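Local coordinates for structural protein ORF273 (Acidianus two-tailed virus, PDB 4ART) that is a heat- and acid-stable component of the virion, and probably helps to build the particle of its archaeal virus, at residues S114-F119 and D163-A168; P172-Q177 and E195-E200. All blocks are in the same frame, centred on the assembly; numbering follows the deposited sequence.

Interactions 1 and 2 follow one another along the chain and lie on the same side of its centre, with about 10 Å between their own centres. They are tied together twice. Helix 162-168 runs on almost directly into helix 171-179, so Ala166 O of interaction 1 lies 3.3 Å from Pro172 CD of interaction 2. Helix 113-123 also meets helix 188-201: Ser114 OG and Glu195 OE2, 2.8 Å apart, probably share a hydrogen bond, and Leu117 packs beside Glu195. A sulfate, probably from the crystallisation liquor, sits at the Ser114 end of interaction 1. Residues of both contacts reach the second subunit, where Arg215 packs on Ser114 and Ala199.

Interaction 1 (S114-F119 and D163-A168); sequences SDILKF and DSLARA. With SO4 (sulfate ion), chain E.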
ATOM      1  N   SER A 114       4.545   5.309  -9.746  1.00 27.86           N
ATOM      2  CA  SER A 114       3.618   6.134 -10.505  1.00 28.40           C
ATOM      3  C   SER A 114       3.949   7.610 -10.344  1.00 32.21           C
ATOM      4  O   SER A 114       4.022   8.328 -11.334  1.00 34.63           O
ATOM      5  CB  SER A 114       2.174   5.866 -10.074  1.00 32.41           C
ATOM      6  OG  SER A 114       1.782   4.527 -10.312  1.00 51.36           O
ATOM      7  N   ASP A 115       4.129   8.057  -9.113  1.00 28.89           N
ATOM      8  CA  ASP A 115       4.462   9.441  -8.788  1.00 29.06           C
ATOM      9  C   ASP A 115       5.790   9.899  -9.376  1.00 29.63           C
ATOM     10  O   ASP A 115       5.808  10.928 -10.042  1.00 29.33           O
ATOM     11  CB  ASP A 115       4.441   9.677  -7.262  1.00 31.14           C
ATOM     12  CG  ASP A 115       3.045   9.886  -6.676  1.00 34.14           C
ATOM     13  OD1 ASP A 115       2.132  10.201  -7.431  1.00 35.33           O
ATOM     14  OD2 ASP A 115       2.888   9.747  -5.456  1.00 39.30           O
ATOM     15  N   ILE A 116       6.872   9.150  -9.176  1.00 27.43           N
ATOM     16  CA  ILE A 116       8.219   9.521  -9.699  1.00 29.22           C
ATOM     17  C   ILE A 116       8.242   9.574 -11.210  1.00 31.43           C
ATOM     18  O   ILE A 116       8.824  10.492 -11.781  1.00 31.23           O
ATOM     19  CB  ILE A 116       9.378   8.631  -9.158  1.00 33.34           C
ATOM     20  CG1 ILE A 116       9.269   8.435  -7.695  1.00 36.31           C
ATOM     21  CG2 ILE A 116      10.812   9.062  -9.587  1.00 32.81           C
ATOM     22  CD1 ILE A 116       9.080   7.085  -7.542  1.00 57.35           C
ATOM     23  N   LEU A 117       7.617   8.590 -11.854  1.00 27.49           N
ATOM     24  CA  LEU A 117       7.522   8.561 -13.305  1.00 27.98           C
ATOM     25  C   LEU A 117       6.740   9.793 -13.791  1.00 32.43           C
ATOM     26  O   LEU A 117       7.206  10.467 -14.704  1.00 32.35           O
ATOM     27  CB  LEU A 117       6.808   7.276 -13.758  1.00 27.78           C
ATOM     28  CG  LEU A 117       6.720   7.096 -15.269  1.00 31.31           C
ATOM     29  CD1 LEU A 117       8.110   7.022 -15.900  1.00 30.45           C
ATOM     30  CD2 LEU A 117       5.858   5.901 -15.638  1.00 31.45           C
ATOM     31  N   LYS A 118       5.567  10.085 -13.179  1.00 28.59           N
ATOM     32  CA  LYS A 118       4.736  11.244 -13.526  1.00 30.31           C
ATOM     33  C   LYS A 118       5.556  12.534 -13.352  1.00 36.67           C
ATOM     34  O   LYS A 118       5.623  13.351 -14.268  1.00 38.21           O
ATOM     35  CB  LYS A 118       3.471  11.285 -12.644  1.00 32.83           C
ATOM     36  CG  LYS A 118       2.640  12.566 -12.764  1.00 43.15           C
ATOM     37  CD  LYS A 118       1.362  12.509 -11.930  1.00 55.44           C
ATOM     38  CE  LYS A 118       1.523  12.877 -10.490  1.00 77.05           C
ATOM     39  NZ  LYS A 118       0.305  12.529  -9.710  1.00 91.87           N
ATOM     40  N   PHE A 119       6.178  12.693 -12.188  1.00 34.13           N
ATOM     41  CA  PHE A 119       7.007  13.847 -11.845  1.00 34.90           C
ATOM     42  C   PHE A 119       8.190  14.005 -12.819  1.00 37.23           C
ATOM     43  O   PHE A 119       8.410  15.111 -13.286  1.00 37.73           O
ATOM     44  CB  PHE A 119       7.468  13.774 -10.372  1.00 36.47           C
ATOM     45  CG  PHE A 119       6.364  13.753  -9.306  1.00 38.94           C
ATOM     46  CD1 PHE A 119       5.108  14.281  -9.565  1.00 43.27           C
ATOM     47  CD2 PHE A 119       6.614  13.266  -8.019  1.00 41.75           C
ATOM     48  CE1 PHE A 119       4.109  14.305  -8.560  1.00 45.39           C
ATOM     49  CE2 PHE A 119       5.604  13.289  -7.021  1.00 44.91           C
ATOM     50  CZ  PHE A 119       4.367  13.802  -7.304  1.00 44.09           C
ATOM     51  N   ASP A 163      14.921  14.006  -9.559  1.00 31.77           N
ATOM     52  CA  ASP A 163      15.829  13.704 -10.673  1.00 33.17           C
ATOM     53  C   ASP A 163      16.751  12.547 -10.353  1.00 33.55           C
ATOM     54  O   ASP A 163      16.949  11.665 -11.189  1.00 31.83           O
ATOM     55  CB  ASP A 163      16.720  14.925 -11.005  1.00 37.06           C
ATOM     56  CG  ASP A 163      16.020  16.123 -11.590  1.00 57.57           C
ATOM     57  OD1 ASP A 163      14.896  15.957 -12.111  1.00 61.71           O
ATOM     58  OD2 ASP A 163      16.626  17.223 -11.584  1.00 62.35           O
ATOM     59  N   SER A 164      17.348  12.591  -9.153  1.00 31.78           N
ATOM     60  CA  SER A 164      18.310  11.607  -8.649  1.00 31.48           C
ATOM     61  C   SER A 164      17.634  10.274  -8.531  1.00 34.18           C
ATOM     62  O   SER A 164      18.176   9.276  -8.997  1.00 34.94           O
ATOM     63  CB  SER A 164      18.855  12.039  -7.291  1.00 33.77           C
ATOM     64  OG  SER A 164      20.038  12.780  -7.495  1.00 52.50           O
ATOM     65  N   LEU A 165      16.432  10.261  -7.956  1.00 29.63           N
ATOM     66  CA  LEU A 165      15.630   9.066  -7.822  1.00 28.21           C
ATOM     67  C   LEU A 165      15.261   8.470  -9.188  1.00 30.13           C
ATOM     68  O   LEU A 165      15.416   7.266  -9.388  1.00 28.89           O
ATOM     69  CB  LEU A 165      14.367   9.392  -7.007  1.00 27.81           C
ATOM     70  CG  LEU A 165      13.628   8.217  -6.448  1.00 29.34           C
ATOM     71  CD1 LEU A 165      14.580   7.235  -5.733  1.00 33.64           C
ATOM     72  CD2 LEU A 165      12.587   8.682  -5.485  1.00 27.65           C
ATOM     73  N   ALA A 166      14.798   9.314 -10.127  1.00 27.87           N
ATOM     74  CA  ALA A 166      14.406   8.870 -11.473  1.00 27.63           C
ATOM     75  C   ALA A 166      15.596   8.211 -12.195  1.00 32.41           C
ATOM     76  O   ALA A 166      15.415   7.167 -12.820  1.00 31.83           O
ATOM     77  CB  ALA A 166      13.861  10.051 -12.303  1.00 28.84           C
ATOM     78  N   ARG A 167      16.814   8.807 -12.073  1.00 29.79           N
ATOM     79  CA  ARG A 167      18.040   8.298 -12.662  1.00 29.73           C
ATOM     80  C   ARG A 167      18.399   6.930 -12.104  1.00 33.68           C
ATOM     81  O   ARG A 167      18.746   6.059 -12.878  1.00 33.08           O
ATOM     82  CB  ARG A 167      19.211   9.280 -12.450  1.00 27.72           C
ATOM     83  CG  ARG A 167      19.225  10.417 -13.445  1.00 39.40           C
ATOM     84  CD  ARG A 167      20.549  11.168 -13.439  1.00 45.88           C
ATOM     85  NE  ARG A 167      20.782  11.890 -12.186  1.00 52.77           N
ATOM     86  CZ  ARG A 167      20.341  13.120 -11.943  1.00 71.22           C
ATOM     87  NH1 ARG A 167      19.623  13.770 -12.856  1.00 60.02           N
ATOM     88  NH2 ARG A 167      20.613  13.710 -10.785  1.00 47.24           N
ATOM     89  N   ALA A 168      18.322   6.740 -10.774  1.00 30.84           N
ATOM     90  CA  ALA A 168      18.626   5.455 -10.114  1.00 29.94           C
ATOM     91  C   ALA A 168      17.631   4.372 -10.524  1.00 33.98           C
ATOM     92  O   ALA A 168      17.974   3.197 -10.508  1.00 35.71           O
ATOM     93  CB  ALA A 168      18.622   5.623  -8.600  1.00 29.21           C
TER
HETATM   94  S   SO4 E1273       1.735   3.036  -6.666  0.55 58.34           S
HETATM   95  O1  SO4 E1273       2.940   3.346  -7.413  0.55 56.77           O
HETATM   96  O2  SO4 E1273       1.656   3.759  -5.403  0.55 59.11           O
HETATM   97  O3  SO4 E1273       0.577   3.390  -7.489  0.55 58.19           O
HETATM   98  O4  SO4 E1273       1.714   1.603  -6.344  0.55 60.53           O
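Ile116 and Leu165 set their side chains at about a right angle to each other, and Ile116 CG1 meets the CD2 branch of Leu165 at 4.0 Å. With CG anti to the backbone N (chi1 -163°), the isobutyl end of Leu165 is carried toward the first helix, and CD2 is the methyl that touches. The other branch of Ile116, the CG2 methyl, comes down on the backbone of the second helix, 4.0 Å from Ala166 N, with Ala166 CB beside it at 4.2 Å. Alanine suits this place because its small side chain lets helices 113-123 and 162-168 draw close: the CA atoms of Ile116 and Ala166 are 6.5 Å apart. This is buried helix-to-helix packing without a hydrogen bond across it, its side-chain contacts all apolar, and it joins helix 113-123 to the short helix that directly follows strand 154-161 of the large mixed sheet. Pro111 touches both Ile116 and Leu165, while Ile171 adds to the apolar surroundings of Ile116. At the start of the first helix a sulfate takes a weak hydrogen bond from Ser114 N to its O1 (3.4 Å, nearly straight at 169°), and Ser112 OG is also hydrogen-bonded to it; the helix dipole probably favours such an anion. Ser114 OG lies 3.3 Å from sulfate O3.

Interaction 2 (P172-Q177 and E195-E200); sequences PQIVEQ and ERIVAE
Ile174 meets Ile197 and Val198 through branched aliphatic groups alone, so no ring, amide or guanidinium presents a face or an edge across this contact. The guanidinium of Arg196 takes no part across it: its NE forms a salt bridge with Glu201 of the same helix, and the side chain packs on Glu212 of the second subunit. Ile174 supplies both touching points from its side. Its CG2 methyl lies 3.8 Å from Ile197 CG2 and 4.0 Å from Ile197 CB, the two side chains lying alongside and pointing opposite ways. The longer arm, with CG1 anti to the carbonyl carbon (chi1 -56°) and then extended (chi2 164°), carries CD1 to Val198 CG2 at 3.7 Å, while Ile197 CG2 is 3.9 Å from that same CD1. One isoleucine can thus bridge two successive residues, and its branching at CB is what gives it separate short and long arms. Val198 suits its side of the contact by being compact, and it also touches Ile171 of the facing helix; Ile197 reaches Lys178 there. The wider pi-type turn at 197-200 takes in both Ile197 and Val198, and Val198 O takes a hydrogen bond from Gln202 NE2. Glu200 OE1 is hydrogen-bonded to Thr209 OG1 of the second subunit. The contact is plain apolar packing of one helix on another, joining helices 171-179 and 188-201 next to the subunit interface.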
ATOM      1  N   PRO A 172      15.033   7.822 -17.045  1.00 32.78           N
ATOM      2  CA  PRO A 172      15.369   8.569 -18.274  1.00 33.94           C
ATOM      3  C   PRO A 172      15.687   7.705 -19.486  1.00 40.38           C
ATOM      4  O   PRO A 172      15.213   8.021 -20.583  1.00 41.04           O
ATOM      5  CB  PRO A 172      16.573   9.417 -17.848  1.00 35.43           C
ATOM      6  CG  PRO A 172      16.394   9.580 -16.379  1.00 38.38           C
ATOM      7  CD  PRO A 172      15.917   8.236 -15.943  1.00 33.14           C
ATOM      8  N   GLN A 173      16.472   6.611 -19.283  1.00 37.98           N
ATOM      9  CA  GLN A 173      16.858   5.645 -20.330  1.00 38.62           C
ATOM     10  C   GLN A 173      15.640   4.913 -20.886  1.00 41.37           C
ATOM     11  O   GLN A 173      15.561   4.721 -22.096  1.00 42.56           O
ATOM     12  CB  GLN A 173      17.857   4.601 -19.794  1.00 39.01           C
ATOM     13  CG  GLN A 173      19.143   5.184 -19.271  1.00 41.45           C
ATOM     14  CD  GLN A 173      19.152   5.362 -17.774  1.00 51.51           C
ATOM     15  OE1 GLN A 173      18.274   6.010 -17.182  1.00 41.75           O
ATOM     16  NE2 GLN A 173      20.246   4.917 -17.148  1.00 47.93           N
ATOM     17  N   ILE A 174      14.711   4.477 -20.005  1.00 36.96           N
ATOM     18  CA  ILE A 174      13.481   3.753 -20.411  1.00 37.52           C
ATOM     19  C   ILE A 174      12.517   4.667 -21.189  1.00 39.72           C
ATOM     20  O   ILE A 174      11.943   4.219 -22.185  1.00 39.13           O
ATOM     21  CB  ILE A 174      12.813   2.975 -19.228  1.00 39.38           C
ATOM     22  CG1 ILE A 174      13.826   1.979 -18.578  1.00 38.71           C
ATOM     23  CG2 ILE A 174      11.538   2.257 -19.680  1.00 40.85           C
ATOM     24  CD1 ILE A 174      13.450   1.395 -17.142  1.00 32.65           C
ATOM     25  N   VAL A 175      12.376   5.956 -20.751  1.00 36.13           N
ATOM     26  CA  VAL A 175      11.548   6.996 -21.387  1.00 35.50           C
ATOM     27  C   VAL A 175      12.152   7.293 -22.753  1.00 43.58           C
ATOM     28  O   VAL A 175      11.412   7.381 -23.711  1.00 43.59           O
ATOM     29  CB  VAL A 175      11.390   8.274 -20.494  1.00 36.67           C
ATOM     30  CG1 VAL A 175      10.826   9.448 -21.271  1.00 37.21           C
ATOM     31  CG2 VAL A 175      10.512   7.991 -19.283  1.00 33.82           C
ATOM     32  N   GLU A 176      13.500   7.397 -22.854  1.00 43.81           N
ATOM     33  CA  GLU A 176      14.193   7.671 -24.122  1.00 45.55           C
ATOM     34  C   GLU A 176      14.011   6.533 -25.119  1.00 51.42           C
ATOM     35  O   GLU A 176      13.650   6.789 -26.267  1.00 52.91           O
ATOM     36  CB  GLU A 176      15.676   7.979 -23.900  1.00 47.15           C
ATOM     37  CG  GLU A 176      16.279   8.827 -25.007  1.00 63.49           C
ATOM     38  CD  GLU A 176      17.613   9.471 -24.677  1.00 92.39           C
ATOM     39  OE1 GLU A 176      17.825   9.843 -23.499  1.00 92.92           O
ATOM     40  OE2 GLU A 176      18.415   9.676 -25.617  1.00 85.72           O
ATOM     41  N   GLN A 177      14.196   5.283 -24.667  1.00 47.51           N
ATOM     42  CA  GLN A 177      14.028   4.098 -25.498  1.00 49.00           C
ATOM     43  C   GLN A 177      12.590   3.967 -26.027  1.00 51.96           C
ATOM     44  O   GLN A 177      12.386   3.657 -27.196  1.00 52.89           O
ATOM     45  CB  GLN A 177      14.423   2.843 -24.694  1.00 50.56           C
ATOM     46  CG  GLN A 177      14.600   1.582 -25.544  1.00 77.05           C
ATOM     47  CD  GLN A 177      15.844   1.627 -26.418  1.00101.97           C
ATOM     48  OE1 GLN A 177      16.815   2.362 -26.154  1.00 99.70           O
ATOM     49  NE2 GLN A 177      15.837   0.845 -27.488  1.00 93.10           N
ATOM     50  N   GLU A 195       5.766   2.346 -17.033  1.00 30.94           N
ATOM     51  CA  GLU A 195       5.624   1.963 -15.635  1.00 29.98           C
ATOM     52  C   GLU A 195       5.913   0.456 -15.406  1.00 32.66           C
ATOM     53  O   GLU A 195       6.646   0.093 -14.476  1.00 31.11           O
ATOM     54  CB  GLU A 195       4.221   2.374 -15.133  1.00 31.59           C
ATOM     55  CG  GLU A 195       4.033   1.996 -13.688  1.00 41.77           C
ATOM     56  CD  GLU A 195       3.303   2.963 -12.800  1.00 45.29           C
ATOM     57  OE1 GLU A 195       2.123   3.257 -13.067  1.00 42.43           O
ATOM     58  OE2 GLU A 195       3.802   3.133 -11.672  1.00 39.12           O
ATOM     59  N   ARG A 196       5.355  -0.406 -16.267  1.00 30.26           N
ATOM     60  CA  ARG A 196       5.534  -1.859 -16.212  1.00 30.11           C
ATOM     61  C   ARG A 196       7.025  -2.264 -16.311  1.00 31.51           C
ATOM     62  O   ARG A 196       7.484  -3.116 -15.540  1.00 28.94           O
ATOM     63  CB  ARG A 196       4.690  -2.524 -17.327  1.00 31.93           C
ATOM     64  CG  ARG A 196       4.742  -4.049 -17.340  1.00 50.85           C
ATOM     65  CD  ARG A 196       4.276  -4.621 -18.672  1.00 64.60           C
ATOM     66  NE  ARG A 196       5.397  -4.729 -19.615  1.00 86.01           N
ATOM     67  CZ  ARG A 196       5.624  -3.910 -20.643  1.00 94.97           C
ATOM     68  NH1 ARG A 196       4.774  -2.928 -20.919  1.00 77.42           N
ATOM     69  NH2 ARG A 196       6.688  -4.086 -21.419  1.00 72.78           N
ATOM     70  N   ILE A 197       7.767  -1.687 -17.280  1.00 28.93           N
ATOM     71  CA  ILE A 197       9.211  -1.939 -17.464  1.00 29.05           C
ATOM     72  C   ILE A 197      10.027  -1.533 -16.213  1.00 31.57           C
ATOM     73  O   ILE A 197      10.877  -2.307 -15.765  1.00 31.12           O
ATOM     74  CB  ILE A 197       9.767  -1.226 -18.732  1.00 32.84           C
ATOM     75  CG1 ILE A 197       9.028  -1.722 -20.017  1.00 34.59           C
ATOM     76  CG2 ILE A 197      11.311  -1.427 -18.853  1.00 33.40           C
ATOM     77  CD1 ILE A 197       9.385  -0.935 -21.355  1.00 44.97           C
ATOM     78  N   VAL A 198       9.782  -0.316 -15.698  1.00 28.42           N
ATOM     79  CA  VAL A 198      10.495   0.270 -14.553  1.00 28.69           C
ATOM     80  C   VAL A 198      10.284  -0.571 -13.294  1.00 30.20           C
ATOM     81  O   VAL A 198      11.272  -0.919 -12.624  1.00 28.72           O
ATOM     82  CB  VAL A 198      10.142   1.792 -14.313  1.00 31.92           C
ATOM     83  CG1 VAL A 198      10.802   2.371 -13.060  1.00 30.75           C
ATOM     84  CG2 VAL A 198      10.390   2.645 -15.547  1.00 32.41           C
ATOM     85  N   ALA A 199       9.017  -0.942 -13.008  1.00 25.17           N
ATOM     86  CA  ALA A 199       8.656  -1.604 -11.755  1.00 23.78           C
ATOM     87  C   ALA A 199       8.664  -3.112 -11.727  1.00 27.75           C
ATOM     88  O   ALA A 199       8.867  -3.695 -10.663  1.00 28.06           O
ATOM     89  CB  ALA A 199       7.309  -1.101 -11.303  1.00 24.50           C
ATOM     90  N   GLU A 200       8.347  -3.746 -12.858  1.00 24.85           N
ATOM     91  CA  GLU A 200       8.128  -5.203 -12.950  1.00 24.20           C
ATOM     92  C   GLU A 200       9.035  -5.975 -13.896  1.00 29.00           C
ATOM     93  O   GLU A 200       8.952  -7.209 -13.927  1.00 30.55           O
ATOM     94  CB  GLU A 200       6.683  -5.461 -13.405  1.00 25.02           C
ATOM     95  CG  GLU A 200       5.616  -4.838 -12.544  1.00 23.41           C
ATOM     96  CD  GLU A 200       4.251  -5.018 -13.161  1.00 36.08           C
ATOM     97  OE1 GLU A 200       3.676  -6.113 -13.002  1.00 31.13           O
ATOM     98  OE2 GLU A 200       3.738  -4.066 -13.784  1.00 27.83           O
TER